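PDB 3DNX: DNA repair protein MmcB-related protein, which is of unknown function but belongs to the MmcB-like family of the PDDEXK nuclease clan and probably takes part in DNA repair. Local coordinates for residues E77-F83 and M114-L120; G28-E33 and D44-P50; R18-H23 and A104-E110. All blocks are in the same frame, centred on the assembly; numbering follows the deposited sequence. Where two conformers were deposited one is given.

All three contacts build on one six-stranded mixed sheet. Contact 2 pairs its first two strands, contact 1 ties the start of inner strand 81-86 to the loop before helix 122-144, and contact 3 seats helix 12-26 on the turn between the last two strands. The centres of contacts 2 and 3 are about 12 Å apart and the two touch, S31 OG lying 3.4 Å from A21 CB; both reach the second subunit. Contact 1 does not touch contact 2, their nearest atoms being about 6 Å apart (centres about 13 Å), and its centre is about 20 Å from that of contact 3. Contact 2 lies closest to sodium, the D44 side chain about 4 Å from an ion.

Contact 1: residues E77-F83 and M114-L120; sequences EWCDRYF and MAPEQKL
L120 meets the beginning of 77-83 with its two methyls: CD1 comes close to E77 O, 3.1 Å away, and to C79 N, while CD2 lies against C79 CA. The E77 carboxylate turns the other way, to R124. Next comes D80, gripped twice by the loop. The carbonyl O of D80 takes Q118 N at 2.8 Å, almost dead straight (177°) and in the carbonyl plane. Its side chain, with CG beside the backbone N (chi1 -62°), brings OD1 to L120 N at 2.9 Å, while OD2 serves I54 N and R125. R81 runs out extended from CG to NE and splits its guanidinium between two partners. NH2 donates to A115 O at 2.8 Å, in the plane of the group and nearly along the C=O axis; NH1 pairs with E117 OE1 at 2.9 Å, the carboxylate turned 64° against the guanidinium and E117 CB lying over the centre of one face. A water links Y82 N to P116 O. F83 ends the run, with A115 CB over the middle of its ring, 3.9 Å from the centroid, and the selenium of M114 at the rim in a Met-aromatic contact. Strand 81-86 is thus fastened to the loop that leads into helix 122-144. The chemistry is mixed: D80 OD1 and E117 OE2 come within 4.4 Å, yet D80 has R125 beside it and E117 has R81 and, more weakly, K119, and a water gives one bond to E117 OE2 and a weak one to D80 OD2, so both are likely to stay ionised.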
loop_
_atom_site.group_PDB
_atom_site.type_symbol
_atom_site.label_atom_id
_atom_site.label_comp_id
_atom_site.label_asym_id
_atom_site.label_seq_id
_atom_site.Cartn_x
_atom_site.Cartn_y
_atom_site.Cartn_z
ATOM N N GLU A 77 10.809 -19.246 -0.693
ATOM C CA GLU A 77 10.062 -19.260 -1.925
ATOM C C GLU A 77 9.123 -18.065 -2.084
ATOM O O GLU A 77 8.490 -17.912 -3.124
ATOM C CB GLU A 77 9.270 -20.575 -2.058
ATOM C CG GLU A 77 8.169 -20.835 -1.007
ATOM C CD GLU A 77 7.218 -21.931 -1.463
ATOM O OE1 GLU A 77 7.060 -22.088 -2.699
ATOM O OE2 GLU A 77 6.628 -22.630 -0.605
ATOM N N TRP A 78 9.021 -17.227 -1.059
ATOM C CA TRP A 78 8.117 -16.081 -1.092
ATOM C C TRP A 78 8.842 -14.748 -1.173
ATOM O O TRP A 78 8.217 -13.719 -0.933
ATOM C CB TRP A 78 7.213 -16.103 0.140
ATOM C CG TRP A 78 6.384 -17.322 0.184
ATOM C CD1 TRP A 78 6.527 -18.376 1.030
ATOM C CD2 TRP A 78 5.294 -17.651 -0.695
ATOM N NE1 TRP A 78 5.583 -19.344 0.744
ATOM C CE2 TRP A 78 4.816 -18.923 -0.309
ATOM C CE3 TRP A 78 4.678 -16.993 -1.772
ATOM C CZ2 TRP A 78 3.751 -19.538 -0.942
ATOM C CZ3 TRP A 78 3.622 -17.594 -2.394
ATOM C CH2 TRP A 78 3.167 -18.867 -1.987
ATOM N N CYS A 79 10.144 -14.770 -1.497
ATOM C CA CYS A 79 10.945 -13.550 -1.578
ATOM C C CYS A 79 12.127 -13.678 -2.530
ATOM O O CYS A 79 12.478 -14.764 -2.949
ATOM C CB CYS A 79 11.434 -13.128 -0.183
ATOM S SG CYS A 79 12.522 -14.287 0.667
ATOM N N ASP A 80 12.665 -12.538 -2.941
ATOM C CA ASP A 80 13.904 -12.483 -3.684
ATOM C C ASP A 80 15.088 -12.586 -2.723
ATOM O O ASP A 80 16.066 -13.232 -3.051
ATOM C CB ASP A 80 14.015 -11.184 -4.467
ATOM C CG ASP A 80 12.942 -11.031 -5.489
ATOM O OD1 ASP A 80 12.721 -11.965 -6.301
ATOM O OD2 ASP A 80 12.335 -9.971 -5.511
ATOM N N ARG A 81 14.981 -11.961 -1.546
ATOM C CA ARG A 81 16.029 -11.970 -0.528
ATOM C C ARG A 81 15.386 -12.132 0.848
ATOM O O ARG A 81 14.360 -11.538 1.124
ATOM C CB ARG A 81 16.849 -10.690 -0.560
ATOM C CG ARG A 81 17.581 -10.450 -1.872
ATOM C CD ARG A 81 18.580 -9.332 -1.731
ATOM N NE ARG A 81 18.960 -8.754 -3.013
ATOM C CZ ARG A 81 20.149 -8.864 -3.601
ATOM N NH1 ARG A 81 20.352 -8.280 -4.769
ATOM N NH2 ARG A 81 21.141 -9.501 -3.033
ATOM N N TYR A 82 15.981 -12.990 1.653
ATOM C CA TYR A 82 15.574 -13.298 3.031
ATOM C C TYR A 82 16.637 -12.866 4.040
ATOM O O TYR A 82 17.853 -13.181 3.894
ATOM C CB TYR A 82 15.337 -14.811 3.185
ATOM C CG TYR A 82 14.984 -15.178 4.587
ATOM C CD1 TYR A 82 13.685 -15.085 5.032
ATOM C CD2 TYR A 82 15.967 -15.629 5.483
ATOM C CE1 TYR A 82 13.351 -15.394 6.344
ATOM C CE2 TYR A 82 15.652 -15.920 6.791
ATOM C CZ TYR A 82 14.327 -15.838 7.199
ATOM O OH TYR A 82 13.979 -16.142 8.485
ATOM N N PHE A 83 16.188 -12.121 5.058
ATOM C CA PHE A 83 17.042 -11.535 6.102
ATOM C C PHE A 83 16.501 -11.845 7.477
ATOM O O PHE A 83 15.263 -11.937 7.685
ATOM C CB PHE A 83 17.098 -10.008 6.084
ATOM C CG PHE A 83 17.582 -9.404 4.793
ATOM C CD1 PHE A 83 18.837 -8.845 4.689
ATOM C CD2 PHE A 83 16.736 -9.363 3.688
ATOM C CE1 PHE A 83 19.262 -8.260 3.493
ATOM C CE2 PHE A 83 17.145 -8.780 2.507
ATOM C CZ PHE A 83 18.414 -8.245 2.400
HETATM N N MSE A 114 24.423 -8.915 3.240
HETATM C CA MSE A 114 23.402 -8.808 2.205
HETATM C C MSE A 114 22.931 -10.211 1.911
HETATM O O MSE A 114 23.756 -11.125 1.821
HETATM C CB MSE A 114 23.992 -8.111 0.969
HETATM C CG MSE A 114 23.088 -8.008 -0.191
HETATM SE SE MSE A 114 21.415 -7.103 0.192
HETATM C CE MSE A 114 22.042 -5.328 0.655
ATOM N N ALA A 115 21.619 -10.417 1.809
ATOM C CA ALA A 115 21.120 -11.725 1.504
ATOM C C ALA A 115 21.455 -12.117 0.058
ATOM O O ALA A 115 21.521 -11.266 -0.840
ATOM C CB ALA A 115 19.655 -11.785 1.781
ATOM N N PRO A 116 21.683 -13.420 -0.190
ATOM C CA PRO A 116 21.815 -13.861 -1.582
ATOM C C PRO A 116 20.469 -13.703 -2.345
ATOM O O PRO A 116 19.412 -13.775 -1.720
ATOM C CB PRO A 116 22.211 -15.333 -1.449
ATOM C CG PRO A 116 21.708 -15.771 -0.152
ATOM C CD PRO A 116 21.795 -14.547 0.759
ATOM N N GLU A 117 20.531 -13.460 -3.658
ATOM C CA GLU A 117 19.321 -13.290 -4.490
ATOM C C GLU A 117 18.816 -14.635 -5.034
ATOM O O GLU A 117 19.554 -15.357 -5.687
ATOM C CB GLU A 117 19.559 -12.301 -5.647
ATOM C CG GLU A 117 18.313 -12.136 -6.548
ATOM C CD GLU A 117 17.925 -10.690 -6.823
ATOM O OE1 GLU A 117 18.789 -9.810 -6.658
ATOM O OE2 GLU A 117 16.756 -10.426 -7.207
ATOM N N GLN A 118 17.561 -14.952 -4.722
ATOM C CA GLN A 118 16.866 -16.134 -5.219
ATOM C C GLN A 118 15.569 -15.662 -5.892
ATOM O O GLN A 118 14.474 -15.891 -5.366
ATOM C CB GLN A 118 16.561 -17.103 -4.055
ATOM C CG GLN A 118 17.319 -16.803 -2.733
ATOM C CD GLN A 118 17.807 -18.054 -2.022
ATOM O OE1 GLN A 118 18.964 -18.119 -1.614
ATOM N NE2 GLN A 118 16.934 -19.049 -1.876
ATOM N N LYS A 119 15.702 -14.983 -7.028
ATOM C CA LYS A 119 14.564 -14.322 -7.678
ATOM C C LYS A 119 13.258 -15.143 -7.807
ATOM O O LYS A 119 13.249 -16.347 -8.064
ATOM C CB LYS A 119 14.953 -13.806 -9.067
ATOM C CG LYS A 119 15.647 -12.440 -9.103
ATOM C CD LYS A 119 15.514 -11.829 -10.541
ATOM C CE LYS A 119 16.866 -11.384 -11.144
ATOM N NZ LYS A 119 17.493 -10.243 -10.402
ATOM N N LEU A 120 12.162 -14.420 -7.641
ATOM C CA LEU A 120 10.812 -14.951 -7.675
ATOM C C LEU A 120 10.376 -15.029 -9.159
ATOM O O LEU A 120 10.821 -14.231 -9.988
ATOM C CB LEU A 120 9.921 -13.978 -6.879
ATOM C CG LEU A 120 9.017 -14.298 -5.676
ATOM C CD1 LEU A 120 9.399 -15.441 -4.842
ATOM C CD2 LEU A 120 8.934 -13.031 -4.806
HETATM O O HOH W 1 14.219 -8.787 -7.804
HETATM O O HOH W 2 17.983 -14.820 0.211
#

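Contact 2: residues G28-E33 and D44-P50; sequences GFVSVE and DVMGLGP
The antiparallel hairpin of strands 30-35 and 43-48, at one margin of the mixed sheet in this PDDEXK-clan fold, is zipped here by V30 with L48 and V32 with M46. Each is a hydrogen-bonded pair joined by two N-H...O bonds. L48 N lies 2.8 Å from V30 O. V32 N lies 3.0 Å from M46 O. The non-hydrogen-bonded pairs are S31 with G47 and E33 with V45. The V30 and L48 side chains run alongside each other off the same face, V30 CG2 3.9 Å from L48 CB. V30, V32 and M46 turn this face to F132 of helix 122-144, and A133 and A137 of the second subunit pack on L48 and V30. The other face, with S31, E33 and V45, takes helix 12-26 through A17 and A21. E33 reaches farther, to a salt bridge with R144 of the second subunit, and D44 OD2 accepts C59 N close to a bound sodium ion. Beyond the strands, F29 lays its ring flat over G49, whose CA sits 3.5 Å from the centroid and 12° off the normal; a CB on G49 would run into the ring. CG beside the backbone N (chi1 -85°) swings the ring there, and W55 also meets it. With an alanine here the ring's cover over G49 CA and P50 CD would be gone, and both would probably be freer to shift. G28 ends the preceding helix in a Schellman motif, and a water bridges its O, at 2.9 Å, to L48 O at 2.7 Å.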
loop_
_atom_site.group_PDB
_atom_site.type_symbol
_atom_site.label_atom_id
_atom_site.label_comp_id
_atom_site.label_asym_id
_atom_site.label_seq_id
_atom_site.Cartn_x
_atom_site.Cartn_y
_atom_site.Cartn_z
ATOM N N GLY A 28 14.859 3.846 -0.286
ATOM C CA GLY A 28 13.892 3.744 -1.383
ATOM C C GLY A 28 12.984 2.521 -1.431
ATOM O O GLY A 28 12.208 2.353 -2.384
ATOM N N PHE A 29 13.062 1.684 -0.393
ATOM C CA PHE A 29 12.138 0.597 -0.188
ATOM C C PHE A 29 10.920 1.086 0.614
ATOM O O PHE A 29 10.917 2.183 1.202
ATOM C CB PHE A 29 12.825 -0.573 0.524
ATOM C CG PHE A 29 13.564 -1.506 -0.403
ATOM C CD1 PHE A 29 14.660 -1.045 -1.148
ATOM C CD2 PHE A 29 13.230 -2.855 -0.465
ATOM C CE1 PHE A 29 15.356 -1.891 -1.977
ATOM C CE2 PHE A 29 13.894 -3.697 -1.318
ATOM C CZ PHE A 29 14.981 -3.235 -2.067
ATOM N N VAL A 30 9.842 0.314 0.552
ATOM C CA VAL A 30 8.712 0.496 1.453
ATOM C C VAL A 30 8.457 -0.849 2.125
ATOM O O VAL A 30 8.999 -1.869 1.698
ATOM C CB VAL A 30 7.440 0.962 0.709
ATOM C CG1 VAL A 30 7.646 2.433 0.171
ATOM C CG2 VAL A 30 7.095 0.023 -0.448
ATOM N N SER A 31 7.606 -0.863 3.121
ATOM C CA SER A 31 7.433 -2.085 3.910
ATOM C C SER A 31 6.049 -2.144 4.518
ATOM O O SER A 31 5.355 -1.129 4.645
ATOM C CB SER A 31 8.490 -2.199 4.975
ATOM O OG SER A 31 8.382 -1.128 5.920
ATOM N N VAL A 32 5.656 -3.369 4.873
ATOM C CA VAL A 32 4.528 -3.605 5.739
ATOM C C VAL A 32 4.927 -4.626 6.801
ATOM O O VAL A 32 5.913 -5.368 6.659
ATOM C CB VAL A 32 3.231 -4.098 5.017
ATOM C CG1 VAL A 32 2.707 -3.008 4.030
ATOM C CG2 VAL A 32 3.383 -5.431 4.341
ATOM N N GLU A 33 4.134 -4.667 7.848
ATOM C CA GLU A 33 4.336 -5.625 8.893
ATOM C C GLU A 33 3.278 -6.731 8.920
ATOM O O GLU A 33 2.119 -6.555 8.502
ATOM C CB GLU A 33 4.353 -4.912 10.249
ATOM C CG GLU A 33 5.597 -4.155 10.563
ATOM C CD GLU A 33 5.628 -3.682 12.041
ATOM O OE1 GLU A 33 5.400 -4.516 12.987
ATOM O OE2 GLU A 33 5.911 -2.488 12.267
ATOM N N ASP A 44 7.384 -11.113 9.415
ATOM C CA ASP A 44 7.421 -9.951 10.325
ATOM C C ASP A 44 7.472 -8.609 9.579
ATOM O O ASP A 44 6.727 -7.692 9.910
ATOM C CB ASP A 44 8.620 -10.074 11.259
ATOM C CG ASP A 44 8.514 -11.283 12.193
ATOM O OD1 ASP A 44 7.381 -11.726 12.474
ATOM O OD2 ASP A 44 9.589 -11.745 12.634
ATOM N N VAL A 45 8.343 -8.528 8.575
ATOM C CA VAL A 45 8.378 -7.393 7.685
ATOM C C VAL A 45 8.524 -7.897 6.254
ATOM O O VAL A 45 9.379 -8.744 5.963
ATOM C CB VAL A 45 9.519 -6.409 8.030
ATOM C CG1 VAL A 45 9.588 -5.258 6.990
ATOM C CG2 VAL A 45 9.315 -5.832 9.425
HETATM N N MSE A 46 7.680 -7.360 5.365
HETATM C CA MSE A 46 7.922 -7.490 3.934
HETATM C C MSE A 46 8.388 -6.165 3.385
HETATM O O MSE A 46 7.740 -5.146 3.646
HETATM C CB MSE A 46 6.684 -7.984 3.184
HETATM C CG MSE A 46 6.979 -8.154 1.646
HETATM SE SE MSE A 46 5.586 -8.796 0.533
HETATM C CE MSE A 46 5.906 -7.721 -1.115
ATOM N N GLY A 47 9.502 -6.186 2.639
ATOM C CA GLY A 47 10.008 -4.990 1.961
ATOM C C GLY A 47 9.777 -5.080 0.475
ATOM O O GLY A 47 9.916 -6.169 -0.115
ATOM N N LEU A 48 9.394 -3.940 -0.137
ATOM C CA LEU A 48 9.182 -3.837 -1.551
ATOM C C LEU A 48 10.072 -2.739 -2.137
ATOM O O LEU A 48 10.004 -1.555 -1.722
ATOM C CB LEU A 48 7.714 -3.553 -1.861
ATOM C CG LEU A 48 7.339 -3.306 -3.310
ATOM C CD1 LEU A 48 7.614 -4.555 -4.172
ATOM C CD2 LEU A 48 5.851 -2.820 -3.437
ATOM N N GLY A 49 10.905 -3.161 -3.074
ATOM C CA GLY A 49 11.901 -2.307 -3.735
ATOM C C GLY A 49 11.306 -1.542 -4.893
ATOM O O GLY A 49 10.184 -1.857 -5.364
ATOM N N PRO A 50 12.004 -0.482 -5.333
ATOM C CA PRO A 50 11.396 0.377 -6.377
ATOM C C PRO A 50 11.202 -0.324 -7.739
ATOM O O PRO A 50 10.429 0.169 -8.579
ATOM C CB PRO A 50 12.381 1.563 -6.503
ATOM C CG PRO A 50 13.647 1.090 -5.886
ATOM C CD PRO A 50 13.298 0.024 -4.862
HETATM O O HOH W 3 9.894 0.777 -3.041
HETATM O O HOH W 4 6.279 -7.317 12.647
#

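Contact 3: residues R18-H23 and A104-E110; sequences RGVARH and ADAYDAE
R18 and R22 of helix 12-26 reach over the turn of the hairpin of strands 100-104 and 109-113, each giving one N-H to a carbonyl there. R18 NH2 meets A106 O at 3.0 Å, coming from above the carbonyl plane though donating near its own guanidinium plane; R22 NH1 meets Y107 O at 3.1 Å, slightly tilted. G19, next to R18, lets the backbones close in, its CA 3.2 Å from D105 O, where a CB would clash. H23, with CG anti to the backbone N (chi1 -172°), lays one face of its imidazole over A109 O, 3.0 Å above the ring plane, too poor in angle for a bond from ND1. At the end of strand 100-104, V20 CG2 touches A104 CB. Farther out, R18 NH2 lies over the rim of the R22 guanidinium, and the two arginines converge on D145 of the second subunit, R22 by a salt bridge and R18 by a long, weak ion pair. The turn is shaped by D105, whose OD1 takes Y107 N at 2.9 Å in an Asx turn. A water joins H23 ND1 to D108 OD1, which also accepts A109 N at 2.8 Å from above the carboxylate plane.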
loop_
_atom_site.group_PDB
_atom_site.type_symbol
_atom_site.label_atom_id
_atom_site.label_comp_id
_atom_site.label_asym_id
_atom_site.label_seq_id
_atom_site.Cartn_x
_atom_site.Cartn_y
_atom_site.Cartn_z
ATOM N N ARG A 18 10.237 -1.563 13.527
ATOM C CA ARG A 18 10.250 -0.085 13.352
ATOM C C ARG A 18 11.529 0.404 12.789
ATOM O O ARG A 18 11.529 1.156 11.816
ATOM C CB ARG A 18 9.942 0.619 14.677
ATOM C CG ARG A 18 9.648 2.134 14.583
ATOM C CD ARG A 18 9.401 2.523 16.039
ATOM N NE ARG A 18 8.903 3.843 16.272
ATOM C CZ ARG A 18 9.611 4.843 16.786
ATOM N NH1 ARG A 18 8.998 6.004 16.996
ATOM N NH2 ARG A 18 10.910 4.712 17.076
ATOM N N GLY A 19 12.639 -0.081 13.343
ATOM C CA GLY A 19 13.967 0.298 12.856
ATOM C C GLY A 19 14.245 -0.210 11.490
ATOM O O GLY A 19 14.755 0.526 10.629
ATOM N N VAL A 20 13.803 -1.445 11.212
ATOM C CA VAL A 20 13.947 -1.985 9.874
ATOM C C VAL A 20 13.204 -1.137 8.823
ATOM O O VAL A 20 13.773 -0.821 7.736
ATOM C CB VAL A 20 13.483 -3.499 9.807
ATOM C CG1 VAL A 20 13.475 -3.971 8.366
ATOM C CG2 VAL A 20 14.402 -4.394 10.670
ATOM N N ALA A 21 11.940 -0.805 9.131
ATOM C CA ALA A 21 11.096 0.001 8.246
ATOM C C ALA A 21 11.712 1.399 7.961
ATOM O O ALA A 21 11.664 1.872 6.811
ATOM C CB ALA A 21 9.710 0.126 8.803
ATOM N N ARG A 22 12.250 2.031 8.995
ATOM C CA ARG A 22 12.949 3.351 8.832
ATOM C C ARG A 22 14.060 3.193 7.858
ATOM O O ARG A 22 14.210 4.007 6.943
ATOM C CB ARG A 22 13.482 3.872 10.152
ATOM C CG ARG A 22 12.443 4.343 11.078
ATOM C CD ARG A 22 13.003 4.707 12.445
ATOM N NE ARG A 22 12.026 5.465 13.211
ATOM C CZ ARG A 22 12.326 6.423 14.086
ATOM N NH1 ARG A 22 13.585 6.723 14.404
ATOM N NH2 ARG A 22 11.358 7.059 14.699
ATOM N N HIS A 23 14.876 2.127 8.031
ATOM C CA HIS A 23 16.070 1.955 7.215
ATOM C C HIS A 23 15.747 1.601 5.772
ATOM O O HIS A 23 16.359 2.146 4.833
ATOM C CB HIS A 23 17.011 0.885 7.842
ATOM C CG HIS A 23 18.339 0.785 7.155
ATOM N ND1 HIS A 23 19.210 1.848 7.077
ATOM C CD2 HIS A 23 18.902 -0.219 6.432
ATOM C CE1 HIS A 23 20.277 1.486 6.401
ATOM N NE2 HIS A 23 20.114 0.242 5.992
ATOM N N ALA A 104 19.377 -4.129 14.249
ATOM C CA ALA A 104 18.306 -3.152 14.346
ATOM C C ALA A 104 17.990 -2.832 15.809
ATOM O O ALA A 104 18.395 -3.568 16.737
ATOM C CB ALA A 104 17.035 -3.683 13.631
ATOM N N ASP A 105 17.312 -1.699 15.988
ATOM C CA ASP A 105 16.611 -1.357 17.238
ATOM C C ASP A 105 15.373 -0.554 16.864
ATOM O O ASP A 105 15.026 -0.536 15.705
ATOM C CB ASP A 105 17.516 -0.630 18.259
ATOM C CG ASP A 105 18.048 0.732 17.774
ATOM O OD1 ASP A 105 17.569 1.341 16.795
ATOM O OD2 ASP A 105 18.985 1.232 18.418
ATOM N N ALA A 106 14.719 0.116 17.819
ATOM C CA ALA A 106 13.476 0.815 17.505
ATOM C C ALA A 106 13.711 2.017 16.623
ATOM O O ALA A 106 12.755 2.513 16.076
ATOM C CB ALA A 106 12.712 1.245 18.784
ATOM N N TYR A 107 14.962 2.465 16.454
ATOM C CA TYR A 107 15.204 3.747 15.852
ATOM C C TYR A 107 15.886 3.720 14.500
ATOM O O TYR A 107 15.860 4.725 13.776
ATOM C CB TYR A 107 16.050 4.585 16.792
ATOM C CG TYR A 107 15.430 4.638 18.167
ATOM C CD1 TYR A 107 14.301 5.392 18.382
ATOM C CD2 TYR A 107 15.927 3.861 19.218
ATOM C CE1 TYR A 107 13.709 5.473 19.637
ATOM C CE2 TYR A 107 15.331 3.906 20.475
ATOM C CZ TYR A 107 14.223 4.723 20.674
ATOM O OH TYR A 107 13.591 4.805 21.890
ATOM N N ASP A 108 16.500 2.598 14.171
ATOM C CA ASP A 108 17.272 2.467 12.922
ATOM C C ASP A 108 17.702 1.025 12.728
ATOM O O ASP A 108 17.414 0.171 13.559
ATOM C CB ASP A 108 18.477 3.376 12.953
ATOM C CG ASP A 108 18.979 3.795 11.544
ATOM O OD1 ASP A 108 18.518 3.306 10.482
ATOM O OD2 ASP A 108 19.865 4.639 11.543
ATOM N N ALA A 109 18.367 0.750 11.606
ATOM C CA ALA A 109 18.906 -0.549 11.306
ATOM C C ALA A 109 20.041 -0.443 10.302
ATOM O O ALA A 109 20.217 0.583 9.638
ATOM C CB ALA A 109 17.829 -1.486 10.790
ATOM N N GLU A 110 20.874 -1.481 10.225
ATOM C CA GLU A 110 21.901 -1.558 9.167
ATOM C C GLU A 110 22.021 -2.969 8.636
ATOM O O GLU A 110 21.930 -3.920 9.379
ATOM C CB GLU A 110 23.259 -1.054 9.662
ATOM C CG GLU A 110 23.832 -1.842 10.837
ATOM C CD GLU A 110 25.126 -1.278 11.414
ATOM O OE1 GLU A 110 25.619 -0.240 10.951
ATOM O OE2 GLU A 110 25.660 -1.886 12.384
HETATM O O HOH W 5 18.651 4.316 8.038
#